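Local coordinates for protein phosphodiesterase MJ0936 (Methanocaldococcus jannaschii, PDB 2AHD) that belongs to the calcineurin-like phosphoesterase superfamily, whose fold packs two mixed beta-sheets against each other, at residues A[6-11]-A[33-39]; A[54-59]-A[95-99]; A[120-124]-A[136-141]. All coordinates share one frame; numbering follows the deposited sequence.

Contact 1: A[6-11]-A[33-39]; sequences MSDTHD and HCGDFVS
With CG anti to the carbonyl carbon (chi1 -60°), Asp11 carries its carboxylate to Ser39, while Thr9 tucks OG1 between its backbone N and carbonyl carbon (chi1 48°), close to Asp36 O and the His33 ring. Asp11 grips Ser39 twice: its OD1 takes Ser39 N on the syn lone pair at 2.9 Å, and its OD2 meets Ser39 OG at 2.7 Å, somewhat out of the carboxylate plane. Asp36 O is the other anchor. It accepts Thr9 N at 3.1 Å from above the carbonyl plane and His10 N at 3.0 Å, nearly along the C=O axis; Asp11 N then binds Phe37 O at 3.1 Å. The His33 ring lies between Ser7 CA on one face and Phe37 CE2 on the opposite one. Thr9 OG1 sits at the ring edge, 3.4 Å from His33 NE2 in a weak hydrogen bond, and Met6 CG packs 3.5 Å from His33 CD2. These loops follow the parallel neighbours 3-6 and 30-33 and carry Asp-X-His and Gly-Asp sequences, family motifs that in relatives help hold a pair of metal ions. Asp36 OD2 accepts Asn60 N and Asp8 OD1 accepts His120 N, consistent with carboxylates oriented by backbone amides, while the doubly bound Asp36 O ties the two loops together.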
loop_
_atom_site.group_PDB
_atom_site.type_symbol
_atom_site.label_atom_id
_atom_site.label_comp_id
_atom_site.label_asym_id
_atom_site.label_seq_id
_atom_site.Cartn_x
_atom_site.Cartn_y
_atom_site.Cartn_z
ATOM N N MET A 6 -1.085 2.992 0.730
ATOM C CA MET A 6 -2.323 2.845 1.479
ATOM C C MET A 6 -2.382 1.404 1.992
ATOM O O MET A 6 -1.506 0.603 1.679
ATOM C CB MET A 6 -3.542 3.232 0.610
ATOM C CG MET A 6 -3.872 2.325 -0.549
ATOM S SD MET A 6 -5.011 3.112 -1.673
ATOM C CE MET A 6 -6.366 3.380 -0.726
ATOM N N SER A 7 -3.385 1.083 2.808
ATOM C CA SER A 7 -3.521 -0.262 3.375
ATOM C C SER A 7 -4.788 -0.397 4.213
ATOM O O SER A 7 -5.341 0.597 4.674
ATOM C CB SER A 7 -2.289 -0.582 4.238
ATOM O OG SER A 7 -2.351 -1.881 4.793
ATOM N N ASP A 8 -5.245 -1.629 4.404
ATOM C CA ASP A 8 -6.439 -1.899 5.207
ATOM C C ASP A 8 -7.530 -0.858 4.981
ATOM O O ASP A 8 -7.713 0.031 5.805
ATOM C CB ASP A 8 -6.094 -1.908 6.701
ATOM C CG ASP A 8 -4.787 -2.591 6.991
ATOM O OD1 ASP A 8 -4.655 -3.768 6.638
ATOM O OD2 ASP A 8 -3.882 -1.950 7.573
ATOM N N THR A 9 -8.252 -0.964 3.877
ATOM C CA THR A 9 -9.321 -0.024 3.594
ATOM C C THR A 9 -10.653 -0.559 4.122
ATOM O O THR A 9 -11.577 0.203 4.410
ATOM C CB THR A 9 -9.434 0.226 2.106
ATOM O OG1 THR A 9 -9.437 -1.031 1.416
ATOM C CG2 THR A 9 -8.283 1.082 1.635
ATOM N N HIS A 10 -10.746 -1.880 4.236
ATOM C CA HIS A 10 -11.933 -2.549 4.754
ATOM C C HIS A 10 -13.280 -2.050 4.257
ATOM O O HIS A 10 -14.154 -1.688 5.039
ATOM C CB HIS A 10 -11.890 -2.508 6.269
ATOM C CG HIS A 10 -10.663 -3.145 6.838
ATOM N ND1 HIS A 10 -10.513 -4.510 6.932
ATOM C CD2 HIS A 10 -9.491 -2.608 7.254
ATOM C CE1 HIS A 10 -9.298 -4.789 7.376
ATOM N NE2 HIS A 10 -8.657 -3.653 7.577
ATOM N N ASP A 11 -13.434 -2.037 2.938
ATOM C CA ASP A 11 -14.677 -1.633 2.293
ATOM C C ASP A 11 -15.201 -0.216 2.550
ATOM O O ASP A 11 -16.295 0.139 2.078
ATOM C CB ASP A 11 -15.756 -2.641 2.655
ATOM C CG ASP A 11 -15.409 -4.034 2.210
ATOM O OD1 ASP A 11 -14.473 -4.179 1.401
ATOM O OD2 ASP A 11 -16.078 -4.984 2.653
ATOM N N HIS A 33 -0.866 -0.748 -2.211
ATOM C CA HIS A 33 -1.950 -1.032 -1.279
ATOM C C HIS A 33 -1.598 -2.387 -0.714
ATOM O O HIS A 33 -1.653 -3.380 -1.414
ATOM C CB HIS A 33 -3.271 -1.096 -2.036
ATOM C CG HIS A 33 -4.468 -1.313 -1.166
ATOM N ND1 HIS A 33 -4.565 -2.365 -0.281
ATOM C CD2 HIS A 33 -5.639 -0.640 -1.080
ATOM C CE1 HIS A 33 -5.745 -2.333 0.310
ATOM N NE2 HIS A 33 -6.417 -1.297 -0.157
ATOM N N CYS A 34 -1.224 -2.448 0.549
ATOM C CA CYS A 34 -0.826 -3.734 1.093
ATOM C C CYS A 34 -1.846 -4.447 1.937
ATOM O O CYS A 34 -1.672 -5.613 2.271
ATOM C CB CYS A 34 0.459 -3.580 1.910
ATOM S SG CYS A 34 0.849 -1.903 2.445
ATOM N N GLY A 35 -2.925 -3.753 2.261
ATOM C CA GLY A 35 -3.927 -4.325 3.143
ATOM C C GLY A 35 -5.093 -5.056 2.554
ATOM O O GLY A 35 -5.022 -5.601 1.464
ATOM N N ASP A 36 -6.176 -5.066 3.313
ATOM C CA ASP A 36 -7.387 -5.733 2.888
ATOM C C ASP A 36 -8.325 -4.720 2.237
ATOM O O ASP A 36 -8.817 -3.806 2.898
ATOM C CB ASP A 36 -8.132 -6.380 4.078
ATOM C CG ASP A 36 -7.214 -7.121 5.049
ATOM O OD1 ASP A 36 -6.954 -6.583 6.149
ATOM O OD2 ASP A 36 -6.769 -8.235 4.725
ATOM N N PHE A 37 -8.546 -4.849 0.933
ATOM C CA PHE A 37 -9.509 -3.967 0.268
ATOM C C PHE A 37 -10.685 -4.634 0.896
ATOM O O PHE A 37 -11.641 -4.004 1.356
ATOM C CB PHE A 37 -9.585 -4.245 -1.231
ATOM C CG PHE A 37 -8.263 -4.433 -1.873
ATOM C CD1 PHE A 37 -7.497 -5.547 -1.578
ATOM C CD2 PHE A 37 -7.767 -3.475 -2.751
ATOM C CE1 PHE A 37 -6.249 -5.701 -2.145
ATOM C CE2 PHE A 37 -6.524 -3.619 -3.322
ATOM C CZ PHE A 37 -5.760 -4.732 -3.021
ATOM N N VAL A 38 -10.525 -5.961 0.879
ATOM C CA VAL A 38 -11.420 -6.957 1.417
ATOM C C VAL A 38 -12.469 -7.443 0.434
ATOM O O VAL A 38 -12.377 -8.573 -0.028
ATOM C CB VAL A 38 -12.065 -6.462 2.716
ATOM C CG1 VAL A 38 -13.493 -6.900 2.777
ATOM C CG2 VAL A 38 -11.291 -6.994 3.904
ATOM N N SER A 39 -13.449 -6.603 0.099
ATOM C CA SER A 39 -14.514 -7.014 -0.803
ATOM C C SER A 39 -14.256 -6.656 -2.255
ATOM O O SER A 39 -13.645 -5.633 -2.548
ATOM C CB SER A 39 -15.839 -6.408 -0.357
ATOM O OG SER A 39 -16.281 -6.982 0.853
#

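Contact 2: A[54-59]-A[95-99]; sequences IATYGN and ITHGH
Gly58 CA lies over one face of the His97 ring, 3.6 Å from its centroid in a CH-pi contact, with Asn59 OD1 at the ring edge and near its plane. His97 in turn directs CD2 at the centre of a face of the His99 ring, while CG of His99 stands at the edge of the His97 ring. The bond from His97 NE2 to Asn59 OD1 measures 2.8 Å but is bent (124° at the hydrogen) and weak; the Asn59 side chain is crowded against His99 in the model, so its exact place is doubtful. On its other nitrogen, His97 ND1 makes a weak hydrogen bond to Cys34 O. Behind the rings, Thr56 turns its methyl CG2 to the backbone, 3.3 Å from His97 N, and Thr56 OG1 lies 3.8 Å from Ile95 CG2. Further back along the strands, CG2 of Ile54 meets CD1 of Ile95 at 4.0 Å, the two side chains crossing at about a right angle. Strands 52-56 and 91-96 belong to different sheets, so this apolar layer is part of the interface between the two halves of the fold. A water bridges the loops, 2.8 Å from Thr96 OG1, with His99 ND1 further off and a weak bond to Tyr57 O. Gly58-Asn59 and the His97-Gly98-His99 sequence correspond to family motifs that in relatives line the metal site. A glycine under the ring and polar partners at both its nitrogens limit how His97 can rotate, although the weak bonds suggest a hold shared with packing.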
loop_
_atom_site.group_PDB
_atom_site.type_symbol
_atom_site.label_atom_id
_atom_site.label_comp_id
_atom_site.label_asym_id
_atom_site.label_seq_id
_atom_site.Cartn_x
_atom_site.Cartn_y
_atom_site.Cartn_z
ATOM N N ILE A 54 0.184 -1.753 -7.149
ATOM C CA ILE A 54 1.045 -2.835 -6.676
ATOM C C ILE A 54 0.412 -3.166 -5.329
ATOM O O ILE A 54 0.634 -2.462 -4.343
ATOM C CB ILE A 54 2.509 -2.382 -6.429
ATOM C CG1 ILE A 54 3.057 -1.630 -7.646
ATOM C CG2 ILE A 54 3.376 -3.593 -6.136
ATOM C CD1 ILE A 54 2.430 -0.260 -7.869
ATOM N N ALA A 55 -0.396 -4.219 -5.291
ATOM C CA ALA A 55 -1.084 -4.597 -4.066
ATOM C C ALA A 55 -0.649 -5.944 -3.515
ATOM O O ALA A 55 -0.066 -6.758 -4.218
ATOM C CB ALA A 55 -2.578 -4.599 -4.313
ATOM N N THR A 56 -0.939 -6.166 -2.242
ATOM C CA THR A 56 -0.601 -7.414 -1.577
ATOM C C THR A 56 -1.838 -7.927 -0.866
ATOM O O THR A 56 -2.638 -7.144 -0.356
ATOM C CB THR A 56 0.520 -7.211 -0.556
ATOM O OG1 THR A 56 1.770 -7.100 -1.241
ATOM C CG2 THR A 56 0.583 -8.379 0.403
ATOM N N TYR A 57 -1.994 -9.245 -0.833
ATOM C CA TYR A 57 -3.151 -9.866 -0.198
ATOM C C TYR A 57 -3.148 -9.728 1.318
ATOM O O TYR A 57 -2.126 -9.911 1.978
ATOM C CB TYR A 57 -3.234 -11.354 -0.573
ATOM C CG TYR A 57 -3.551 -11.614 -2.026
ATOM C CD1 TYR A 57 -4.736 -11.155 -2.591
ATOM C CD2 TYR A 57 -2.656 -12.309 -2.844
ATOM C CE1 TYR A 57 -5.025 -11.376 -3.931
ATOM C CE2 TYR A 57 -2.938 -12.537 -4.194
ATOM C CZ TYR A 57 -4.124 -12.065 -4.731
ATOM O OH TYR A 57 -4.403 -12.264 -6.067
ATOM N N GLY A 58 -4.307 -9.396 1.862
ATOM C CA GLY A 58 -4.432 -9.262 3.291
ATOM C C GLY A 58 -4.987 -10.576 3.773
ATOM O O GLY A 58 -5.345 -11.411 2.965
ATOM N N ASN A 59 -5.063 -10.766 5.079
ATOM C CA ASN A 59 -5.585 -12.008 5.623
ATOM C C ASN A 59 -7.098 -12.056 5.508
ATOM O O ASN A 59 -7.691 -13.116 5.675
ATOM C CB ASN A 59 -5.170 -12.153 7.086
ATOM C CG ASN A 59 -5.377 -10.880 7.862
ATOM O OD1 ASN A 59 -4.958 -9.796 7.430
ATOM N ND2 ASN A 59 -6.029 -10.989 9.013
ATOM N N ILE A 95 7.205 -5.360 -0.204
ATOM C CA ILE A 95 5.855 -5.083 0.243
ATOM C C ILE A 95 5.122 -6.327 0.707
ATOM O O ILE A 95 5.260 -7.397 0.127
ATOM C CB ILE A 95 5.064 -4.442 -0.889
ATOM C CG1 ILE A 95 5.872 -3.286 -1.474
ATOM C CG2 ILE A 95 3.732 -3.961 -0.384
ATOM C CD1 ILE A 95 5.236 -2.639 -2.678
ATOM N N THR A 96 4.338 -6.176 1.765
ATOM C CA THR A 96 3.568 -7.286 2.313
ATOM C C THR A 96 2.608 -6.774 3.367
ATOM O O THR A 96 2.920 -5.837 4.082
ATOM C CB THR A 96 4.490 -8.381 2.946
ATOM O OG1 THR A 96 3.683 -9.475 3.397
ATOM C CG2 THR A 96 5.287 -7.828 4.129
ATOM N N HIS A 97 1.429 -7.372 3.438
ATOM C CA HIS A 97 0.433 -6.994 4.430
ATOM C C HIS A 97 1.024 -7.520 5.725
ATOM O O HIS A 97 1.499 -8.655 5.741
ATOM C CB HIS A 97 -0.869 -7.723 4.114
ATOM C CG HIS A 97 -1.970 -7.467 5.089
ATOM N ND1 HIS A 97 -2.653 -6.276 5.142
ATOM C CD2 HIS A 97 -2.532 -8.265 6.027
ATOM C CE1 HIS A 97 -3.592 -6.350 6.068
ATOM N NE2 HIS A 97 -3.540 -7.547 6.620
ATOM N N GLY A 98 1.025 -6.721 6.791
ATOM C CA GLY A 98 1.581 -7.191 8.062
ATOM C C GLY A 98 1.716 -8.707 8.106
ATOM O O GLY A 98 2.797 -9.234 7.877
ATOM N N HIS A 99 0.634 -9.404 8.436
ATOM C CA HIS A 99 0.632 -10.858 8.395
ATOM C C HIS A 99 1.740 -11.597 9.101
ATOM O O HIS A 99 1.826 -11.637 10.316
ATOM C CB HIS A 99 0.688 -11.287 6.942
ATOM C CG HIS A 99 -0.621 -11.714 6.378
ATOM N ND1 HIS A 99 -0.817 -11.887 5.025
ATOM C CD2 HIS A 99 -1.781 -12.057 6.979
ATOM C CE1 HIS A 99 -2.045 -12.322 4.817
ATOM N NE2 HIS A 99 -2.652 -12.434 5.987
HETATM O O HOH W 1 1.038 -10.358 2.836
#

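Contact 3: A[120-124]-A[136-141]; sequences HTHER and NPGECC
From 121 to 124 the chain runs at about 100° to 136-141, the nearest CA atoms being those of Arg124 and Gly138, 3.6 Å apart. These are two loops at one end of the second sheet of the calcineurin-like fold: the first carries a His-X-His sequence, a family motif that in relatives contributes to the metal site. His122 meets Glu139 across the junction through a 2.6 Å hydrogen bond from ND1 to OE2 (147° at the hydrogen). Ring and carboxylate planes are nearly perpendicular; ND1 meets OE2 from above the carboxylate plane, and OE2 is itself tilted from the ring plane. Glu139 gets there with CG between its backbone N and carbonyl carbon (chi1 49°) and the rest of the chain extended. The carboxylate has further partners, Leu144 N on OE2 and Thr145 OG1 on OE1, making Glu139 a probable second-shell group that orients the His122 ring. Asn136 works with both ends of its amide: OD1 accepts Gly138 N at 2.9 Å, closing an Asx turn, and ND2 makes a weak, bent bond of 2.8 Å to Thr121 OG1. Thr121 OG1 also accepts Glu123 N in an ST turn, though the position of that nitrogen is less certain. Arg124 lays CB over the backbone of Gly138, 3.4 Å from its CA. At the edge of the His122 ring, Cys141 SG stands 4.3 Å from CE1.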
loop_
_atom_site.group_PDB
_atom_site.type_symbol
_atom_site.label_atom_id
_atom_site.label_comp_id
_atom_site.label_asym_id
_atom_site.label_seq_id
_atom_site.Cartn_x
_atom_site.Cartn_y
_atom_site.Cartn_z
ATOM N N HIS A 120 -1.673 -4.258 7.948
ATOM C CA HIS A 120 -2.195 -5.235 8.905
ATOM C C HIS A 120 -2.392 -4.815 10.345
ATOM O O HIS A 120 -3.405 -5.147 10.944
ATOM C CB HIS A 120 -1.322 -6.477 8.905
ATOM C CG HIS A 120 -1.743 -7.510 9.900
ATOM N ND1 HIS A 120 -3.040 -7.969 9.991
ATOM C CD2 HIS A 120 -1.031 -8.211 10.808
ATOM C CE1 HIS A 120 -3.107 -8.914 10.909
ATOM N NE2 HIS A 120 -1.901 -9.081 11.419
ATOM N N THR A 121 -1.417 -4.113 10.910
ATOM C CA THR A 121 -1.508 -3.678 12.293
ATOM C C THR A 121 -2.452 -2.514 12.468
ATOM O O THR A 121 -2.983 -2.314 13.553
ATOM C CB THR A 121 -0.141 -3.267 12.845
ATOM O OG1 THR A 121 0.366 -2.162 12.092
ATOM C CG2 THR A 121 0.833 -4.429 12.765
ATOM N N HIS A 122 -2.675 -1.753 11.402
ATOM C CA HIS A 122 -3.550 -0.587 11.474
ATOM C C HIS A 122 -2.770 0.499 12.215
ATOM O O HIS A 122 -3.219 1.631 12.352
ATOM C CB HIS A 122 -4.832 -0.917 12.248
ATOM C CG HIS A 122 -5.824 -1.739 11.484
ATOM N ND1 HIS A 122 -6.899 -1.185 10.829
ATOM C CD2 HIS A 122 -5.919 -3.074 11.292
ATOM C CE1 HIS A 122 -7.617 -2.141 10.268
ATOM N NE2 HIS A 122 -7.044 -3.298 10.534
ATOM N N GLU A 123 -1.588 0.133 12.696
ATOM C CA GLU A 123 -0.731 1.059 13.420
ATOM C C GLU A 123 0.249 1.734 12.488
ATOM O O GLU A 123 1.276 1.162 12.158
ATOM C CB GLU A 123 0.050 0.321 14.507
ATOM C CG GLU A 123 -0.813 -0.269 15.602
ATOM C CD GLU A 123 -1.662 0.778 16.309
ATOM O OE1 GLU A 123 -2.409 0.410 17.239
ATOM O OE2 GLU A 123 -1.588 1.971 15.942
ATOM N N ARG A 124 -0.068 2.953 12.071
ATOM C CA ARG A 124 0.801 3.705 11.179
ATOM C C ARG A 124 2.154 4.001 11.818
ATOM O O ARG A 124 2.226 4.570 12.900
ATOM C CB ARG A 124 0.145 5.029 10.804
ATOM C CG ARG A 124 0.011 5.972 11.969
ATOM C CD ARG A 124 -0.733 7.233 11.626
ATOM N NE ARG A 124 -0.891 8.050 12.822
ATOM C CZ ARG A 124 -1.648 7.718 13.864
ATOM N NH1 ARG A 124 -2.330 6.585 13.856
ATOM N NH2 ARG A 124 -1.707 8.507 14.926
ATOM N N ASN A 136 4.441 1.967 7.362
ATOM C CA ASN A 136 3.117 1.390 7.536
ATOM C C ASN A 136 2.262 2.628 7.349
ATOM O O ASN A 136 2.319 3.559 8.140
ATOM C CB ASN A 136 2.927 0.816 8.944
ATOM C CG ASN A 136 1.581 0.120 9.118
ATOM O OD1 ASN A 136 0.540 0.592 8.642
ATOM N ND2 ASN A 136 1.596 -1.006 9.820
ATOM N N PRO A 137 1.485 2.672 6.276
ATOM C CA PRO A 137 0.647 3.842 6.037
ATOM C C PRO A 137 -0.492 4.053 7.019
ATOM O O PRO A 137 -1.112 5.119 7.032
ATOM C CB PRO A 137 0.145 3.615 4.615
ATOM C CG PRO A 137 0.099 2.133 4.512
ATOM C CD PRO A 137 1.365 1.699 5.183
ATOM N N GLY A 138 -0.762 3.051 7.853
ATOM C CA GLY A 138 -1.866 3.171 8.782
ATOM C C GLY A 138 -3.115 2.659 8.083
ATOM O O GLY A 138 -3.049 2.216 6.943
ATOM N N GLU A 139 -4.261 2.736 8.751
ATOM C CA GLU A 139 -5.510 2.241 8.194
ATOM C C GLU A 139 -6.289 3.313 7.465
ATOM O O GLU A 139 -6.582 4.374 8.006
ATOM C CB GLU A 139 -6.368 1.661 9.310
ATOM C CG GLU A 139 -6.483 2.581 10.504
ATOM C CD GLU A 139 -7.522 2.139 11.491
ATOM O OE1 GLU A 139 -7.769 2.883 12.457
ATOM O OE2 GLU A 139 -8.098 1.057 11.302
ATOM N N CYS A 140 -6.640 3.032 6.224
ATOM C CA CYS A 140 -7.389 3.984 5.438
ATOM C C CYS A 140 -8.821 4.120 5.961
ATOM O O CYS A 140 -9.415 5.188 5.876
ATOM C CB CYS A 140 -7.383 3.543 3.980
ATOM S SG CYS A 140 -8.105 4.719 2.845
ATOM N N CYS A 141 -9.372 3.039 6.507
ATOM C CA CYS A 141 -10.736 3.065 7.051
ATOM C C CYS A 141 -10.753 3.826 8.368
ATOM O O CYS A 141 -11.751 4.458 8.717
ATOM C CB CYS A 141 -11.246 1.649 7.288
ATOM S SG CYS A 141 -10.201 0.708 8.379
#

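Along the chain the contacts come in series, 1, then 2, then 3. Contact 1 joins loops after strands 3-6 and 30-33 of the six-stranded sheet, and contact 3 joins loops after strands 115-118 and 133-136 of the five-stranded one. Contact 2 spans the two sheets, packing strand 52-56 of the first against strand 91-96 of the second. Contact 1 has its centre about 9 Å from the centres of both others, which are about 12 Å apart. The His33 backbone hydrogen-bonds to those of Ile54 and Thr56, the His10 and His122 rings meet nearly parallel, and His97 meets His120. The family's motif residues thus converge at one end of the two-sheet core, as in related metallophosphoesterases.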